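Local coordinates for protein subtilase cytotoxin subunit A (Escherichia coli, PDB 2IY9) that cleaves the host endoplasmic reticulum chaperone BiP as the serine protease subunit of an AB5 toxin, provoking endoplasmic reticulum stress and eventual death of the host cell, at residues A[38-43]-A[282-287]; A[302-307]-A[324-329]. All coordinates share one frame; numbering follows the deposited sequence.

Interaction 1 (A[38-43]-A[282-287]); sequences SLTDKN and LAAMTS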
loop_
_atom_site.group_PDB
_atom_site.type_symbol
_atom_site.label_atom_id
_atom_site.label_comp_id
_atom_site.label_asym_id
_atom_site.label_seq_id
_atom_site.Cartn_x
_atom_site.Cartn_y
_atom_site.Cartn_z
ATOM N N SER A 38 7.050 12.023 -16.251
ATOM C CA SER A 38 6.524 12.833 -17.347
ATOM C C SER A 38 5.355 12.156 -18.071
ATOM O O SER A 38 4.517 12.836 -18.661
ATOM C CB SER A 38 7.642 13.156 -18.341
ATOM O OG SER A 38 7.953 12.028 -19.146
ATOM N N LEU A 39 5.302 10.824 -18.003
ATOM C CA LEU A 39 4.247 10.025 -18.630
ATOM C C LEU A 39 2.895 10.058 -17.904
ATOM O O LEU A 39 1.882 9.625 -18.462
ATOM C CB LEU A 39 4.697 8.561 -18.776
ATOM C CG LEU A 39 6.049 8.267 -19.431
ATOM C CD1 LEU A 39 6.288 6.772 -19.508
ATOM C CD2 LEU A 39 6.135 8.897 -20.814
ATOM N N THR A 40 2.887 10.538 -16.662
ATOM C CA THR A 40 1.659 10.613 -15.860
ATOM C C THR A 40 0.851 11.876 -16.179
ATOM O O THR A 40 1.396 12.865 -16.686
ATOM C CB THR A 40 1.949 10.549 -14.336
ATOM O OG1 THR A 40 2.670 11.711 -13.921
ATOM C CG2 THR A 40 2.767 9.304 -13.983
ATOM N N ASP A 41 -0.444 11.832 -15.875
ATOM C CA ASP A 41 -1.371 12.926 -16.164
ATOM C C ASP A 41 -1.722 13.646 -14.856
ATOM O O ASP A 41 -2.611 13.211 -14.116
ATOM C CB ASP A 41 -2.625 12.371 -16.871
ATOM C CG ASP A 41 -3.724 13.419 -17.082
ATOM O OD1 ASP A 41 -4.447 13.336 -18.097
ATOM O OD2 ASP A 41 -3.905 14.312 -16.222
ATOM N N LYS A 42 -1.029 14.752 -14.591
ATOM C CA LYS A 42 -1.220 15.525 -13.350
ATOM C C LYS A 42 -2.547 16.290 -13.342
ATOM O O LYS A 42 -2.951 16.854 -12.326
ATOM C CB LYS A 42 -0.035 16.478 -13.109
ATOM C CG LYS A 42 0.005 17.722 -14.012
ATOM C CD LYS A 42 1.237 18.613 -13.728
ATOM C CE LYS A 42 1.152 19.329 -12.376
ATOM N NZ LYS A 42 2.467 19.955 -11.968
ATOM N N ASN A 43 -3.220 16.298 -14.482
ATOM C CA ASN A 43 -4.501 16.968 -14.625
ATOM C C ASN A 43 -5.679 16.091 -14.220
ATOM O O ASN A 43 -6.803 16.566 -14.138
ATOM C CB ASN A 43 -4.652 17.481 -16.060
ATOM C CG ASN A 43 -3.645 18.570 -16.389
ATOM O OD1 ASN A 43 -3.559 19.585 -15.689
ATOM N ND2 ASN A 43 -2.864 18.359 -17.449
ATOM N N LEU A 282 0.982 2.692 -8.104
ATOM C CA LEU A 282 -0.366 2.484 -8.619
ATOM C C LEU A 282 -1.122 3.808 -8.792
ATOM O O LEU A 282 -1.849 3.981 -9.777
ATOM C CB LEU A 282 -1.149 1.505 -7.747
ATOM C CG LEU A 282 -0.818 0.016 -7.877
ATOM C CD1 LEU A 282 -1.350 -0.725 -6.621
ATOM C CD2 LEU A 282 -1.397 -0.593 -9.143
ATOM N N ALA A 283 -0.924 4.745 -7.868
ATOM C CA ALA A 283 -1.530 6.085 -7.990
ATOM C C ALA A 283 -1.087 6.776 -9.281
ATOM O O ALA A 283 -1.915 7.333 -10.011
ATOM C CB ALA A 283 -1.199 6.949 -6.779
ATOM N N ALA A 284 0.218 6.727 -9.552
ATOM C CA ALA A 284 0.805 7.310 -10.749
ATOM C C ALA A 284 0.212 6.696 -12.018
ATOM O O ALA A 284 -0.129 7.409 -12.955
ATOM C CB ALA A 284 2.320 7.142 -10.727
ATOM N N MET A 285 0.090 5.369 -12.041
ATOM C CA MET A 285 -0.557 4.673 -13.149
ATOM C C MET A 285 -2.009 5.125 -13.343
ATOM O O MET A 285 -2.433 5.423 -14.472
ATOM C CB MET A 285 -0.521 3.169 -12.917
ATOM C CG MET A 285 0.880 2.591 -12.813
ATOM S SD MET A 285 0.897 0.918 -12.167
ATOM C CE MET A 285 0.079 -0.035 -13.433
ATOM N N THR A 286 -2.759 5.214 -12.244
ATOM C CA THR A 286 -4.199 5.525 -12.331
ATOM C C THR A 286 -4.457 6.895 -12.955
ATOM O O THR A 286 -5.491 7.104 -13.598
ATOM C CB THR A 286 -4.904 5.481 -10.964
ATOM O OG1 THR A 286 -4.397 6.532 -10.139
ATOM C CG2 THR A 286 -4.709 4.139 -10.271
ATOM N N SER A 287 -3.513 7.823 -12.766
ATOM C CA SER A 287 -3.611 9.152 -13.372
ATOM C C SER A 287 -3.853 9.055 -14.883
ATOM O O SER A 287 -4.570 9.887 -15.452
ATOM C CB SER A 287 -2.365 9.999 -13.069
ATOM O OG SER A 287 -1.242 9.658 -13.884
HETATM O O HOH W 1 -5.747 10.802 -17.740
#
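Thr40 and Asp41 meet the last turns of helix 271-288 in the subtilase fold, where the loop leading from helix 34-38 to strand 47-52 of the parallel sheet passes close to the helix. The methyl group of Thr40 makes the first touch. CG2 stands anti to the carbonyl carbon of its own residue, which places it against Ala284: it rests 3.9 Å from CB of Ala284 and closer still, 3.6 Å, to the carbonyl O of Ala284, with Ile327 of helix 323-331 also against both residues. The hydroxyl branch takes no part across the contact, since OG1 of Thr40 is hydrogen-bonded to the carbonyl O of Met37, three residues earlier. CB of Thr40 meets the hydroxyl of Ser287, whose side chain also packs on Tyr107.

Asp41 follows with a backbone bond. Its N donates to OG of Ser287 at 3.1 Å, with an angle of 159° at the hydrogen. That hydroxyl in turn donates at 2.7 Å to the carbonyl O of Ala284, one turn back and the same oxygen that the Thr40 methyl touches. Ser287 OG is thus gripped twice, accepting from the loop while giving its proton to the helix; the two bonds fix its rotation and link the two backbones. CB of Asp41 lies 3.5 Å from the carbonyl O of Ser287, and CG is anti to the backbone N (chi1 174°). One water then joins the carboxylate to that same oxygen: it donates to OD1 of Asp41 at 2.9 Å and to the carbonyl O of Ser287 at 2.7 Å.

Interaction 2 (A[302-307]-A[324-329]); sequences LESADK and EKAISM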
loop_
_atom_site.group_PDB
_atom_site.type_symbol
_atom_site.label_atom_id
_atom_site.label_comp_id
_atom_site.label_asym_id
_atom_site.label_seq_id
_atom_site.Cartn_x
_atom_site.Cartn_y
_atom_site.Cartn_z
ATOM N N LEU A 302 1.987 -6.319 -11.932
ATOM C CA LEU A 302 2.625 -7.616 -11.753
ATOM C C LEU A 302 3.421 -8.063 -12.961
ATOM O O LEU A 302 4.538 -8.559 -12.797
ATOM C CB LEU A 302 1.600 -8.683 -11.367
ATOM C CG LEU A 302 0.811 -8.356 -10.093
ATOM C CD1 LEU A 302 -0.056 -9.555 -9.736
ATOM C CD2 LEU A 302 1.727 -7.958 -8.922
ATOM N N GLU A 303 2.849 -7.904 -14.158
ATOM C CA GLU A 303 3.556 -8.271 -15.389
ATOM C C GLU A 303 4.825 -7.463 -15.587
ATOM O O GLU A 303 5.836 -7.994 -16.047
ATOM C CB GLU A 303 2.657 -8.121 -16.624
ATOM C CG GLU A 303 1.871 -9.383 -16.951
ATOM C CD GLU A 303 0.886 -9.194 -18.093
ATOM O OE1 GLU A 303 -0.040 -10.023 -18.207
ATOM O OE2 GLU A 303 1.026 -8.217 -18.861
ATOM N N SER A 304 4.760 -6.178 -15.248
ATOM C CA SER A 304 5.888 -5.275 -15.429
ATOM C C SER A 304 6.981 -5.449 -14.368
ATOM O O SER A 304 8.101 -4.962 -14.545
ATOM C CB SER A 304 5.395 -3.828 -15.438
ATOM O OG SER A 304 5.097 -3.429 -14.113
ATOM N N ALA A 305 6.652 -6.105 -13.251
ATOM C CA ALA A 305 7.643 -6.357 -12.199
ATOM C C ALA A 305 8.858 -7.141 -12.719
ATOM O O ALA A 305 8.711 -8.036 -13.548
ATOM C CB ALA A 305 7.007 -7.107 -11.037
ATOM N N ASP A 306 10.041 -6.804 -12.217
ATOM C CA ASP A 306 11.241 -7.603 -12.473
ATOM C C ASP A 306 11.103 -8.962 -11.766
ATOM O O ASP A 306 10.634 -9.038 -10.633
ATOM C CB ASP A 306 12.498 -6.873 -11.990
ATOM C CG ASP A 306 12.819 -5.624 -12.811
ATOM O OD1 ASP A 306 12.446 -5.543 -14.003
ATOM O OD2 ASP A 306 13.472 -4.721 -12.256
ATOM N N LYS A 307 11.490 -10.035 -12.449
ATOM C CA LYS A 307 11.339 -11.370 -11.894
ATOM C C LYS A 307 12.709 -11.951 -11.537
ATOM O O LYS A 307 13.560 -12.087 -12.413
ATOM C CB LYS A 307 10.613 -12.279 -12.904
ATOM C CG LYS A 307 9.347 -11.674 -13.554
ATOM C CD LYS A 307 8.201 -11.528 -12.564
ATOM C CE LYS A 307 6.843 -11.258 -13.239
ATOM N NZ LYS A 307 6.753 -9.961 -13.983
ATOM N N GLU A 324 9.262 2.133 -13.501
ATOM C CA GLU A 324 9.496 2.598 -14.865
ATOM C C GLU A 324 8.652 1.791 -15.842
ATOM O O GLU A 324 7.916 2.358 -16.651
ATOM C CB GLU A 324 10.988 2.538 -15.240
ATOM C CG GLU A 324 11.251 2.780 -16.738
ATOM C CD GLU A 324 12.714 2.636 -17.107
ATOM O OE1 GLU A 324 13.110 1.544 -17.577
ATOM O OE2 GLU A 324 13.472 3.611 -16.917
ATOM N N LYS A 325 8.753 0.469 -15.751
ATOM C CA LYS A 325 8.004 -0.428 -16.611
ATOM C C LYS A 325 6.489 -0.387 -16.344
ATOM O O LYS A 325 5.708 -0.336 -17.294
ATOM C CB LYS A 325 8.561 -1.853 -16.503
ATOM C CG LYS A 325 8.051 -2.835 -17.554
ATOM C CD LYS A 325 8.604 -2.543 -18.945
ATOM C CE LYS A 325 8.273 -3.668 -19.923
ATOM N NZ LYS A 325 6.852 -4.107 -19.812
ATOM N N ALA A 326 6.080 -0.404 -15.071
ATOM C CA ALA A 326 4.657 -0.315 -14.719
ATOM C C ALA A 326 3.992 0.941 -15.283
ATOM O O ALA A 326 2.929 0.863 -15.904
ATOM C CB ALA A 326 4.465 -0.375 -13.196
ATOM N N ILE A 327 4.627 2.087 -15.056
ATOM C CA ILE A 327 4.066 3.376 -15.454
ATOM C C ILE A 327 4.110 3.510 -16.979
ATOM O O ILE A 327 3.099 3.843 -17.600
ATOM C CB ILE A 327 4.739 4.563 -14.713
ATOM C CG1 ILE A 327 4.341 4.537 -13.225
ATOM C CG2 ILE A 327 4.372 5.917 -15.380
ATOM C CD1 ILE A 327 5.229 5.364 -12.302
ATOM N N SER A 328 5.265 3.203 -17.570
ATOM C CA SER A 328 5.423 3.193 -19.030
ATOM C C SER A 328 4.363 2.331 -19.723
ATOM O O SER A 328 3.664 2.810 -20.612
ATOM C CB SER A 328 6.831 2.735 -19.417
ATOM O OG SER A 328 7.051 2.913 -20.808
ATOM N N MET A 329 4.228 1.077 -19.297
ATOM C CA MET A 329 3.243 0.157 -19.893
ATOM C C MET A 329 1.811 0.663 -19.760
ATOM O O MET A 329 1.050 0.688 -20.734
ATOM C CB MET A 329 3.345 -1.244 -19.277
ATOM C CG MET A 329 4.510 -2.097 -19.783
ATOM S SD MET A 329 4.681 -2.219 -21.588
ATOM C CE MET A 329 3.171 -3.064 -22.068
HETATM O O HOH W 2 7.127 -6.824 -18.486
#
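The CB of Ser304 points toward helix 323-331, and the two atoms of this side chain meet different neighbours there. CB faces the aliphatic start of Lys325, 3.5 Å from CG, while OG lies against Ala326, 3.2 Å from CA and 3.3 Å from CB. The hydroxyl does not bond across the contact. With chi1 at 76° it is tucked back over its own helix, where its one proton is shared between the carbonyls of Thr300 and Leu301, Thr300 being the stronger partner, so this buried polar atom is satisfied within its own helix and presents its flank to the alanine.

Lys325 lies alongside the serine with CG anti to its backbone N, and bends at chi2 and chi4 bring the amino group NZ round to the solvent-exposed side. There a water accepts from NZ at 3.0 Å and donates to the carbonyl O of Glu303, also at 3.0 Å. The small side chains let the backbones come close, with 5.2 Å between the CA atoms of Ser304 and Ala326; Met285 of helix 271-288 lies against Ala326 as well. This is close helix-to-helix packing, joining the end of helix 294-304 in the subtilase fold to the A2 segment that leads into the SubB pore.

In the fold
The two interactions follow one another in series along the chain, with interaction 1 closing at 287 before interaction 2 opens at 302, and their centres lie about 14 Å apart. Consecutive helices 271-288 and 294-304 each contribute one segment, and helix 323-331, which supplies one side of interaction 2, also packs on both segments of interaction 1: Ile327 CD1 sits 3.8 Å from Ala284 CB, and Leu39 CD1 lies 3.7 Å from Ser328 CA. Both centres lie about 17 Å from the centre of the chain, away from the charge relay residues. Interaction 2, with the side contacts from interaction 1, seats the start of the A2 region on the protease body.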